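Local coordinates for thioredoxin reductase (Streptococcus pyogenes, PDB 5UWY), which probably catalyses the NADPH-dependent reduction of the thioredoxin disulfide, passing electrons through its bound FAD and a redox-active cysteine pair, at residues V212-I217 and V225-F230; R115-P120 and V233-G238; I48-G53 and L282-T287. All blocks are in the same frame, centred on the assembly; numbering follows the deposited sequence.

Contact 1 (V212-I217 and V225-F230); sequences VSNVLI and VTDHAF
V215 and I217 pair with H228 and T226 in an antiparallel beta hairpin, strands 212-219 and 225-229, at the outer edge of a three-stranded antiparallel sheet. As in relatives, this small sheet lies against the parallel sheet of the NADPH domain. Backbone bonds lace the two hydrogen-bonded pairs: V215 N to H228 O and T226 N to I217 O each span 2.9 Å, and both are returned. The ladder slackens past N214, where F230 N reaches S213 O at 3.2 Å and only 142°; S213 and N214 form a classic beta bulge against Q206.

On the H228 side of the hairpin, I217 crosses the imidazole at about a right angle, its CD1 3.7 Å from H228 ND1. That same methyl lies at the edge of the F230 ring, and V215 CG2 sits 4.2 Å from F230 CD2. On the other side, D227 CB meets L216 CD2 at 3.5 Å, and with CG anti to the backbone N (chi1 170°) D227 OD1 lies 3.3 Å from N214 CB. I217 (on V172) and F230 (on T170 and L147) are thus buried against the parallel sheet and V215 beside V202, whereas D227, A229 and T226 are exposed.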
loop_
_atom_site.group_PDB
_atom_site.type_symbol
_atom_site.label_atom_id
_atom_site.label_comp_id
_atom_site.label_asym_id
_atom_site.label_seq_id
_atom_site.Cartn_x
_atom_site.Cartn_y
_atom_site.Cartn_z
ATOM N N VAL A 212 -4.721 13.926 27.793
ATOM C CA VAL A 212 -5.208 15.296 27.844
ATOM C C VAL A 212 -6.488 15.318 28.663
ATOM O O VAL A 212 -7.408 14.526 28.425
ATOM C CB VAL A 212 -5.435 15.853 26.431
ATOM C CG1 VAL A 212 -6.488 16.957 26.447
ATOM C CG2 VAL A 212 -4.136 16.381 25.862
ATOM N N SER A 213 -6.542 16.208 29.651
ATOM C CA SER A 213 -7.718 16.336 30.496
ATOM C C SER A 213 -8.466 17.643 30.305
ATOM O O SER A 213 -9.687 17.665 30.466
ATOM C CB SER A 213 -7.328 16.193 31.974
ATOM O OG SER A 213 -6.862 17.420 32.503
ATOM N N ASN A 214 -7.777 18.727 29.953
ATOM C CA ASN A 214 -8.439 20.018 29.825
ATOM C C ASN A 214 -7.566 20.948 28.998
ATOM O O ASN A 214 -6.378 20.694 28.790
ATOM C CB ASN A 214 -8.734 20.632 31.197
ATOM C CG ASN A 214 -7.484 20.805 32.034
ATOM O OD1 ASN A 214 -6.968 21.913 32.176
ATOM N ND2 ASN A 214 -6.984 19.707 32.588
ATOM N N VAL A 215 -8.179 22.028 28.515
ATOM C CA VAL A 215 -7.493 23.038 27.716
ATOM C C VAL A 215 -7.952 24.416 28.178
ATOM O O VAL A 215 -9.147 24.642 28.405
ATOM C CB VAL A 215 -7.753 22.856 26.202
ATOM C CG1 VAL A 215 -6.898 23.820 25.393
ATOM C CG2 VAL A 215 -7.487 21.422 25.764
ATOM N N LEU A 216 -6.994 25.328 28.338
ATOM C CA LEU A 216 -7.275 26.735 28.599
ATOM C C LEU A 216 -7.436 27.457 27.270
ATOM O O LEU A 216 -6.503 27.467 26.447
ATOM C CB LEU A 216 -6.159 27.396 29.406
ATOM C CG LEU A 216 -5.717 26.851 30.761
ATOM C CD1 LEU A 216 -4.585 27.717 31.302
ATOM C CD2 LEU A 216 -6.880 26.804 31.731
ATOM N N ILE A 217 -8.603 28.078 27.086
ATOM C CA ILE A 217 -8.977 28.782 25.863
ATOM C C ILE A 217 -9.081 30.269 26.181
ATOM O O ILE A 217 -9.806 30.669 27.103
ATOM C CB ILE A 217 -10.303 28.255 25.288
ATOM C CG1 ILE A 217 -10.081 26.958 24.507
ATOM C CG2 ILE A 217 -10.965 29.303 24.407
ATOM C CD1 ILE A 217 -10.029 25.721 25.372
ATOM N N VAL A 225 -9.428 34.155 29.963
ATOM C CA VAL A 225 -9.175 32.732 29.764
ATOM C C VAL A 225 -10.228 31.929 30.509
ATOM O O VAL A 225 -10.572 32.246 31.655
ATOM C CB VAL A 225 -7.759 32.353 30.241
ATOM C CG1 VAL A 225 -7.481 30.880 29.978
ATOM C CG2 VAL A 225 -6.717 33.232 29.574
ATOM N N THR A 226 -10.737 30.882 29.868
ATOM C CA THR A 226 -11.631 29.941 30.525
ATOM C C THR A 226 -11.188 28.523 30.177
ATOM O O THR A 226 -10.802 28.239 29.036
ATOM C CB THR A 226 -13.103 30.181 30.123
ATOM O OG1 THR A 226 -13.604 31.318 30.839
ATOM C CG2 THR A 226 -13.972 28.973 30.463
ATOM N N ASP A 227 -11.211 27.646 31.181
ATOM C CA ASP A 227 -10.786 26.253 31.053
ATOM C C ASP A 227 -11.986 25.405 30.639
ATOM O O ASP A 227 -13.110 25.633 31.089
ATOM C CB ASP A 227 -10.186 25.773 32.390
ATOM C CG ASP A 227 -9.932 24.252 32.460
ATOM O OD1 ASP A 227 -10.394 23.472 31.603
ATOM O OD2 ASP A 227 -9.249 23.831 33.410
ATOM N N HIS A 228 -11.746 24.445 29.750
ATOM C CA HIS A 228 -12.766 23.502 29.315
ATOM C C HIS A 228 -12.195 22.089 29.377
ATOM O O HIS A 228 -10.994 21.879 29.193
ATOM C CB HIS A 228 -13.272 23.817 27.896
ATOM C CG HIS A 228 -13.633 25.254 27.674
ATOM N ND1 HIS A 228 -12.723 26.284 27.794
ATOM C CD2 HIS A 228 -14.817 25.834 27.372
ATOM C CE1 HIS A 228 -13.327 27.433 27.550
ATOM N NE2 HIS A 228 -14.601 27.189 27.298
ATOM N N ALA A 229 -13.059 21.120 29.676
ATOM C CA ALA A 229 -12.653 19.729 29.854
ATOM C C ALA A 229 -12.787 18.979 28.533
ATOM O O ALA A 229 -13.886 18.887 27.970
ATOM C CB ALA A 229 -13.486 19.051 30.942
ATOM N N PHE A 230 -11.677 18.425 28.049
ATOM C CA PHE A 230 -11.663 17.689 26.792
ATOM C C PHE A 230 -10.807 16.442 26.925
ATOM O O PHE A 230 -9.681 16.503 27.428
ATOM C CB PHE A 230 -11.138 18.555 25.645
ATOM C CG PHE A 230 -12.063 19.666 25.261
ATOM C CD1 PHE A 230 -13.302 19.389 24.710
ATOM C CD2 PHE A 230 -11.695 20.986 25.448
ATOM C CE1 PHE A 230 -14.161 20.410 24.356
ATOM C CE2 PHE A 230 -12.547 22.009 25.092
ATOM C CZ PHE A 230 -13.782 21.721 24.548
#

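Contact 2 (R115-P120 and V233-G238); sequences RVLGVP and VFIYVG
R115 NH1 donates to V237 O at 2.9 Å, with a bent N-H...O angle of 133°. The guanidinium comes in above the carbonyl plane, 41° out of it, and meets the oxygen at its edge, somewhat tilted from the guanidinium plane. A turn at chi3 (92°) swings the group round to that oxygen after the aliphatic part of the chain has passed along G238, where R115 CD lies 3.7 Å from G238 C. The backbone joins in as well: R115 N donates to G238 O at 3.2 Å, so the side chain and backbone N of R115 take the carbonyls of V237 and G238 in turn.

Both segments lie close to where the two domains of this family join. Residues 115-120 follow strand 112-114 on the way to strand 130-131, and residues 233-238 run out of strand 232-235 of the second parallel sheet toward strand 239-241. The backbone angles of G238 would press any side chain against the preceding carbonyl.

Beyond the polar pair the contact turns apolar. V237 CG2 packs on R115 CB at 3.6 Å. L117 splits its two methyls between neighbours: CD1 meets V237 CG1 at 3.7 Å and CD2 meets I235 CG2 at 3.7 Å. L117 and I235 both also touch V149 of the central strand 145-149, and E122 OE2 accepts a hydrogen bond from L117 N.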
loop_
_atom_site.group_PDB
_atom_site.type_symbol
_atom_site.label_atom_id
_atom_site.label_comp_id
_atom_site.label_asym_id
_atom_site.label_seq_id
_atom_site.Cartn_x
_atom_site.Cartn_y
_atom_site.Cartn_z
ATOM N N ARG A 115 2.324 20.904 10.629
ATOM C CA ARG A 115 2.515 22.211 11.241
ATOM C C ARG A 115 1.911 22.214 12.640
ATOM O O ARG A 115 0.958 21.488 12.929
ATOM C CB ARG A 115 1.895 23.317 10.384
ATOM C CG ARG A 115 2.585 23.508 9.040
ATOM C CD ARG A 115 1.844 24.486 8.134
ATOM N NE ARG A 115 2.333 25.854 8.294
ATOM C CZ ARG A 115 1.645 26.832 8.872
ATOM N NH1 ARG A 115 0.429 26.596 9.348
ATOM N NH2 ARG A 115 2.173 28.046 8.977
ATOM N N VAL A 116 2.487 23.025 13.525
ATOM C CA VAL A 116 2.110 23.027 14.930
ATOM C C VAL A 116 1.495 24.378 15.286
ATOM O O VAL A 116 1.485 25.315 14.487
ATOM C CB VAL A 116 3.301 22.704 15.852
ATOM C CG1 VAL A 116 3.841 21.313 15.549
ATOM C CG2 VAL A 116 4.390 23.747 15.691
ATOM N N LEU A 117 0.977 24.462 16.509
ATOM C CA LEU A 117 0.254 25.641 16.968
ATOM C C LEU A 117 1.113 26.604 17.772
ATOM O O LEU A 117 0.791 27.795 17.831
ATOM C CB LEU A 117 -0.949 25.220 17.818
ATOM C CG LEU A 117 -2.285 25.926 17.598
ATOM C CD1 LEU A 117 -2.464 26.287 16.137
ATOM C CD2 LEU A 117 -3.418 25.030 18.067
ATOM N N GLY A 118 2.192 26.127 18.387
ATOM C CA GLY A 118 3.011 26.968 19.237
ATOM C C GLY A 118 2.489 27.130 20.643
ATOM O O GLY A 118 2.667 28.195 21.242
ATOM N N VAL A 119 1.857 26.101 21.195
ATOM C CA VAL A 119 1.173 26.190 22.481
ATOM C C VAL A 119 1.894 25.301 23.488
ATOM O O VAL A 119 2.272 24.169 23.152
ATOM C CB VAL A 119 -0.308 25.800 22.334
ATOM C CG1 VAL A 119 -0.891 25.333 23.657
ATOM C CG2 VAL A 119 -1.108 26.964 21.765
ATOM N N PRO A 120 2.125 25.766 24.717
ATOM C CA PRO A 120 2.761 24.900 25.720
ATOM C C PRO A 120 1.826 23.770 26.125
ATOM O O PRO A 120 0.667 24.000 26.479
ATOM C CB PRO A 120 3.040 25.852 26.887
ATOM C CG PRO A 120 2.027 26.933 26.733
ATOM C CD PRO A 120 1.823 27.106 25.253
ATOM N N VAL A 233 -7.721 16.543 21.798
ATOM C CA VAL A 233 -7.597 17.703 20.930
ATOM C C VAL A 233 -6.998 17.248 19.603
ATOM O O VAL A 233 -6.062 16.435 19.575
ATOM C CB VAL A 233 -6.777 18.836 21.591
ATOM C CG1 VAL A 233 -5.291 18.634 21.417
ATOM C CG2 VAL A 233 -7.220 20.212 21.054
ATOM N N PHE A 234 -7.610 17.697 18.508
ATOM C CA PHE A 234 -7.155 17.456 17.151
ATOM C C PHE A 234 -6.963 18.797 16.456
ATOM O O PHE A 234 -7.874 19.637 16.430
ATOM C CB PHE A 234 -8.134 16.543 16.381
ATOM C CG PHE A 234 -8.303 15.169 16.989
ATOM C CD1 PHE A 234 -9.016 14.993 18.161
ATOM C CD2 PHE A 234 -7.697 14.062 16.408
ATOM C CE1 PHE A 234 -9.153 13.730 18.733
ATOM C CE2 PHE A 234 -7.831 12.795 16.980
ATOM C CZ PHE A 234 -8.559 12.629 18.140
ATOM N N ILE A 235 -5.750 19.008 15.958
ATOM C CA ILE A 235 -5.329 20.254 15.344
ATOM C C ILE A 235 -4.916 19.958 13.918
ATOM O O ILE A 235 -4.121 19.044 13.664
ATOM C CB ILE A 235 -4.156 20.904 16.093
ATOM C CG1 ILE A 235 -4.430 20.935 17.588
ATOM C CG2 ILE A 235 -3.883 22.318 15.545
ATOM C CD1 ILE A 235 -3.172 20.910 18.427
ATOM N N TYR A 236 -5.460 20.728 12.994
ATOM C CA TYR A 236 -4.964 20.757 11.629
ATOM C C TYR A 236 -4.747 22.203 11.216
ATOM O O TYR A 236 -5.701 22.983 11.161
ATOM C CB TYR A 236 -5.886 20.055 10.636
ATOM C CG TYR A 236 -4.973 19.428 9.615
ATOM C CD1 TYR A 236 -5.011 19.760 8.274
ATOM C CD2 TYR A 236 -3.988 18.580 10.039
ATOM C CE1 TYR A 236 -4.103 19.178 7.349
ATOM C CE2 TYR A 236 -3.099 18.005 9.161
ATOM C CZ TYR A 236 -3.160 18.303 7.840
ATOM O OH TYR A 236 -2.227 17.669 7.030
ATOM N N VAL A 237 -3.491 22.565 10.957
ATOM C CA VAL A 237 -3.139 23.908 10.531
ATOM C C VAL A 237 -2.457 23.934 9.177
ATOM O O VAL A 237 -1.963 24.979 8.768
ATOM C CB VAL A 237 -2.260 24.596 11.596
ATOM C CG1 VAL A 237 -3.120 25.130 12.723
ATOM C CG2 VAL A 237 -1.240 23.622 12.144
ATOM N N GLY A 238 -2.433 22.815 8.462
ATOM C CA GLY A 238 -1.621 22.644 7.280
ATOM C C GLY A 238 -0.466 21.687 7.526
ATOM O O GLY A 238 -0.191 21.269 8.652
#

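Contact 3 (I48-G53 and L282-T287); sequences IENYPG and LRQITT. With FAD (flavin-adenine dinucleotide), chain B.
The flavin site is built here, where N50 and Q284 meet beside the pyrimidine end of the FAD and helix 285-304 begins with its N terminus at the ring. Q284 is the N-cap residue, and the next amide, I285 N, donates to FAD O2 at 3.3 Å and a straight 169°. A helix start facing O2 is a familiar feature of this flavoenzyme family; its dipole would probably favour negative charge at N1 and O2 of the reduced flavin.

N50 serves both sides of its amide. OD1 accepts from FAD N3 at 3.2 Å, while ND2 makes a weak bond to Q284 OE1, also 3.2 Å, with the two amide planes 75° apart. The N50 CG lies between the backbone N and the carbonyl carbon (chi1 57°), which turns the amide to the flavin edge. Q284 in turn touches C133 of the C133-C136 disulfide, probably the redox-active pair.

Apolar groups close the rest. I48 and I285 reach toward each other tip to tip, CD1 to CD1 3.9 Å. Y51 crosses I285 at about a right angle, its CD1 3.5 Å from I285 CG2. The polar ends belong to the dimer: Y51 OH bonds P52 O of the second subunit, and T286 OG1 bonds Y22 OH of that subunit. T286 CG2, meanwhile, rests on P52 CD of its own chain at 3.5 Å.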
loop_
_atom_site.group_PDB
_atom_site.type_symbol
_atom_site.label_atom_id
_atom_site.label_comp_id
_atom_site.label_asym_id
_atom_site.label_seq_id
_atom_site.Cartn_x
_atom_site.Cartn_y
_atom_site.Cartn_z
ATOM N N ILE A 48 -0.757 2.354 16.994
ATOM C CA ILE A 48 -1.198 2.257 15.606
ATOM C C ILE A 48 -2.019 0.985 15.459
ATOM O O ILE A 48 -1.512 -0.116 15.702
ATOM C CB ILE A 48 -0.019 2.252 14.617
ATOM C CG1 ILE A 48 0.892 3.458 14.852
ATOM C CG2 ILE A 48 -0.530 2.230 13.187
ATOM C CD1 ILE A 48 2.228 3.361 14.145
ATOM N N GLU A 49 -3.281 1.130 15.047
ATOM C CA GLU A 49 -4.180 -0.013 14.934
ATOM C C GLU A 49 -4.808 -0.126 13.549
ATOM O O GLU A 49 -5.812 -0.828 13.390
ATOM C CB GLU A 49 -5.276 0.053 16.001
ATOM C CG GLU A 49 -4.790 -0.264 17.406
ATOM C CD GLU A 49 -5.921 -0.333 18.414
ATOM O OE1 GLU A 49 -7.090 -0.149 18.015
ATOM O OE2 GLU A 49 -5.638 -0.570 19.607
ATOM N N ASN A 50 -4.247 0.545 12.542
ATOM C CA ASN A 50 -4.741 0.421 11.175
ATOM C C ASN A 50 -3.651 -0.015 10.203
ATOM O O ASN A 50 -3.757 0.245 9.000
ATOM C CB ASN A 50 -5.388 1.726 10.702
ATOM C CG ASN A 50 -4.453 2.909 10.788
ATOM O OD1 ASN A 50 -3.303 2.785 11.212
ATOM N ND2 ASN A 50 -4.943 4.074 10.380
ATOM N N TYR A 51 -2.601 -0.671 10.696
ATOM C CA TYR A 51 -1.649 -1.332 9.820
ATOM C C TYR A 51 -1.961 -2.817 9.790
ATOM O O TYR A 51 -1.849 -3.485 10.831
ATOM C CB TYR A 51 -0.212 -1.104 10.276
ATOM C CG TYR A 51 0.793 -1.637 9.278
ATOM C CD1 TYR A 51 0.889 -1.086 8.009
ATOM C CD2 TYR A 51 1.630 -2.699 9.596
ATOM C CE1 TYR A 51 1.791 -1.569 7.084
ATOM C CE2 TYR A 51 2.542 -3.191 8.674
ATOM C CZ TYR A 51 2.617 -2.619 7.420
ATOM O OH TYR A 51 3.518 -3.095 6.495
ATOM N N PRO A 52 -2.356 -3.370 8.642
ATOM C CA PRO A 52 -2.738 -4.785 8.589
ATOM C C PRO A 52 -1.608 -5.697 9.038
ATOM O O PRO A 52 -0.425 -5.407 8.842
ATOM C CB PRO A 52 -3.078 -5.001 7.109
ATOM C CG PRO A 52 -3.408 -3.646 6.594
ATOM C CD PRO A 52 -2.506 -2.712 7.336
ATOM N N GLY A 53 -1.990 -6.811 9.655
ATOM C CA GLY A 53 -1.037 -7.741 10.216
ATOM C C GLY A 53 -0.590 -7.423 11.626
ATOM O O GLY A 53 0.224 -8.169 12.184
ATOM N N LEU A 282 -4.864 10.383 0.810
ATOM C CA LEU A 282 -4.801 9.588 2.028
ATOM C C LEU A 282 -3.341 9.278 2.331
ATOM O O LEU A 282 -2.666 8.611 1.540
ATOM C CB LEU A 282 -5.632 8.313 1.887
ATOM C CG LEU A 282 -5.480 7.355 3.061
ATOM C CD1 LEU A 282 -6.355 7.810 4.213
ATOM C CD2 LEU A 282 -5.841 5.936 2.667
ATOM N N ARG A 283 -2.855 9.775 3.464
ATOM C CA ARG A 283 -1.451 9.646 3.854
ATOM C C ARG A 283 -1.366 8.718 5.067
ATOM O O ARG A 283 -1.557 9.142 6.209
ATOM C CB ARG A 283 -0.859 11.022 4.140
ATOM C CG ARG A 283 -0.342 11.724 2.894
ATOM C CD ARG A 283 0.053 13.172 3.164
ATOM N NE ARG A 283 0.548 13.836 1.958
ATOM C CZ ARG A 283 -0.160 14.682 1.212
ATOM N NH1 ARG A 283 -1.404 14.996 1.548
ATOM N NH2 ARG A 283 0.381 15.224 0.130
ATOM N N GLN A 284 -1.085 7.443 4.802
ATOM C CA GLN A 284 -1.049 6.417 5.834
ATOM C C GLN A 284 0.149 5.511 5.597
ATOM O O GLN A 284 0.767 5.535 4.530
ATOM C CB GLN A 284 -2.331 5.579 5.848
ATOM C CG GLN A 284 -3.613 6.360 6.025
ATOM C CD GLN A 284 -3.727 6.996 7.392
ATOM O OE1 GLN A 284 -3.718 6.306 8.413
ATOM N NE2 GLN A 284 -3.843 8.316 7.421
ATOM N N ILE A 285 0.459 4.684 6.600
ATOM C CA ILE A 285 1.543 3.717 6.442
ATOM C C ILE A 285 1.207 2.728 5.327
ATOM O O ILE A 285 2.099 2.260 4.610
ATOM C CB ILE A 285 1.850 2.994 7.781
ATOM C CG1 ILE A 285 2.505 3.926 8.803
ATOM C CG2 ILE A 285 2.792 1.816 7.580
ATOM C CD1 ILE A 285 2.022 3.711 10.230
ATOM N N THR A 286 -0.084 2.432 5.138
ATOM C CA THR A 286 -0.528 1.459 4.138
ATOM C C THR A 286 -0.374 1.999 2.720
ATOM O O THR A 286 -0.092 1.242 1.765
ATOM C CB THR A 286 -1.988 1.120 4.407
ATOM O OG1 THR A 286 -2.727 2.339 4.560
ATOM C CG2 THR A 286 -2.093 0.360 5.697
ATOM N N THR A 287 -0.616 3.303 2.564
ATOM C CA THR A 287 -0.376 3.999 1.310
ATOM C C THR A 287 1.108 4.163 1.052
ATOM O O THR A 287 1.560 3.901 -0.057
ATOM C CB THR A 287 -1.063 5.372 1.322
ATOM O OG1 THR A 287 -0.306 6.280 2.133
ATOM C CG2 THR A 287 -2.443 5.231 1.904
HETATM P PA FAD B . 7.857 10.146 6.753
HETATM O O1A FAD B . 7.838 8.906 7.571
HETATM O O2A FAD B . 7.296 11.407 7.418
HETATM O O5B FAD B . 9.302 10.474 6.271
HETATM C C5B FAD B . 10.125 11.420 6.982
HETATM C C4B FAD B . 11.556 10.958 6.957
HETATM O O4B FAD B . 12.302 11.762 6.012
HETATM C C3B FAD B . 12.286 11.062 8.299
HETATM O O3B FAD B . 13.005 9.868 8.595
HETATM C C2B FAD B . 13.208 12.269 8.101
HETATM O O2B FAD B . 14.387 12.146 8.890
HETATM C C1B FAD B . 13.516 12.144 6.611
HETATM N N9A FAD B . 13.998 13.369 5.974
HETATM C C8A FAD B . 13.288 14.506 5.688
HETATM N N7A FAD B . 13.991 15.451 5.106
HETATM C C5A FAD B . 15.252 14.890 4.998
HETATM C C6A FAD B . 16.463 15.380 4.466
HETATM N N6A FAD B . 16.597 16.592 3.924
HETATM N N1A FAD B . 17.542 14.564 4.515
HETATM C C2A FAD B . 17.410 13.351 5.056
HETATM N N3A FAD B . 16.324 12.785 5.584
HETATM C C4A FAD B . 15.275 13.614 5.524
HETATM N N1 FAD B . 0.089 6.588 10.438
HETATM C C2 FAD B . -0.833 5.580 10.458
HETATM O O2 FAD B . -0.855 4.702 9.587
HETATM N N3 FAD B . -1.768 5.528 11.477
HETATM C C4 FAD B . -1.884 6.422 12.520
HETATM O O4 FAD B . -2.760 6.271 13.370
HETATM C C4X FAD B . -0.905 7.492 12.489
HETATM N N5 FAD B . -0.944 8.385 13.437
HETATM C C5X FAD B . -0.011 9.408 13.407
HETATM C C6 FAD B . -0.043 10.368 14.417
HETATM C C7 FAD B . 0.871 11.415 14.439
HETATM C C7M FAD B . 0.805 12.433 15.547
HETATM C C8 FAD B . 1.842 11.509 13.427
HETATM C C8M FAD B . 2.846 12.631 13.421
HETATM C C9 FAD B . 1.876 10.551 12.417
HETATM C C9A FAD B . 0.960 9.505 12.399
HETATM N N10 FAD B . 0.956 8.526 11.381
HETATM C C10 FAD B . 0.042 7.494 11.405
HETATM C "C1'" FAD B . 1.972 8.545 10.313
HETATM C "C2'" FAD B . 1.472 9.107 8.986
HETATM O "O2'" FAD B . 0.844 8.089 8.206
HETATM C "C3'" FAD B . 2.662 9.660 8.200
HETATM O "O3'" FAD B . 2.148 10.492 7.168
HETATM C "C4'" FAD B . 3.601 8.620 7.574
HETATM O "O4'" FAD B . 4.421 8.042 8.589
HETATM C "C5'" FAD B . 4.478 9.219 6.493
HETATM O "O5'" FAD B . 5.345 8.198 5.954
HETATM P P FAD B . 6.448 8.546 4.878
HETATM O O1P FAD B . 5.768 8.842 3.538
HETATM O O2P FAD B . 7.514 7.517 4.786
HETATM O O3P FAD B . 7.058 9.918 5.403
#

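How the contacts relate
From the N terminus, residues 48-53 come first and wait 228 residues for their partner, 282-287, so contact 3 closes the outermost loop. Inside it, 115-120 opens contact 2, which closes at 233-238. Contact 1 is nested within that again: 212-217 and 225-230 form a hairpin just before strand 232-235, whose outward run leads into contact 2. None cross. Contacts 1 and 2 adjoin in sequence, centres about 15 Å apart; contact 1 lies probably in the NADPH domain, and contact 2 ties the loop leading into it to its parallel sheet. Contact 3 lies on the FAD side and at the dimer interface, its nearest atoms about 6 Å from contact 2 and about 16 Å from contact 1.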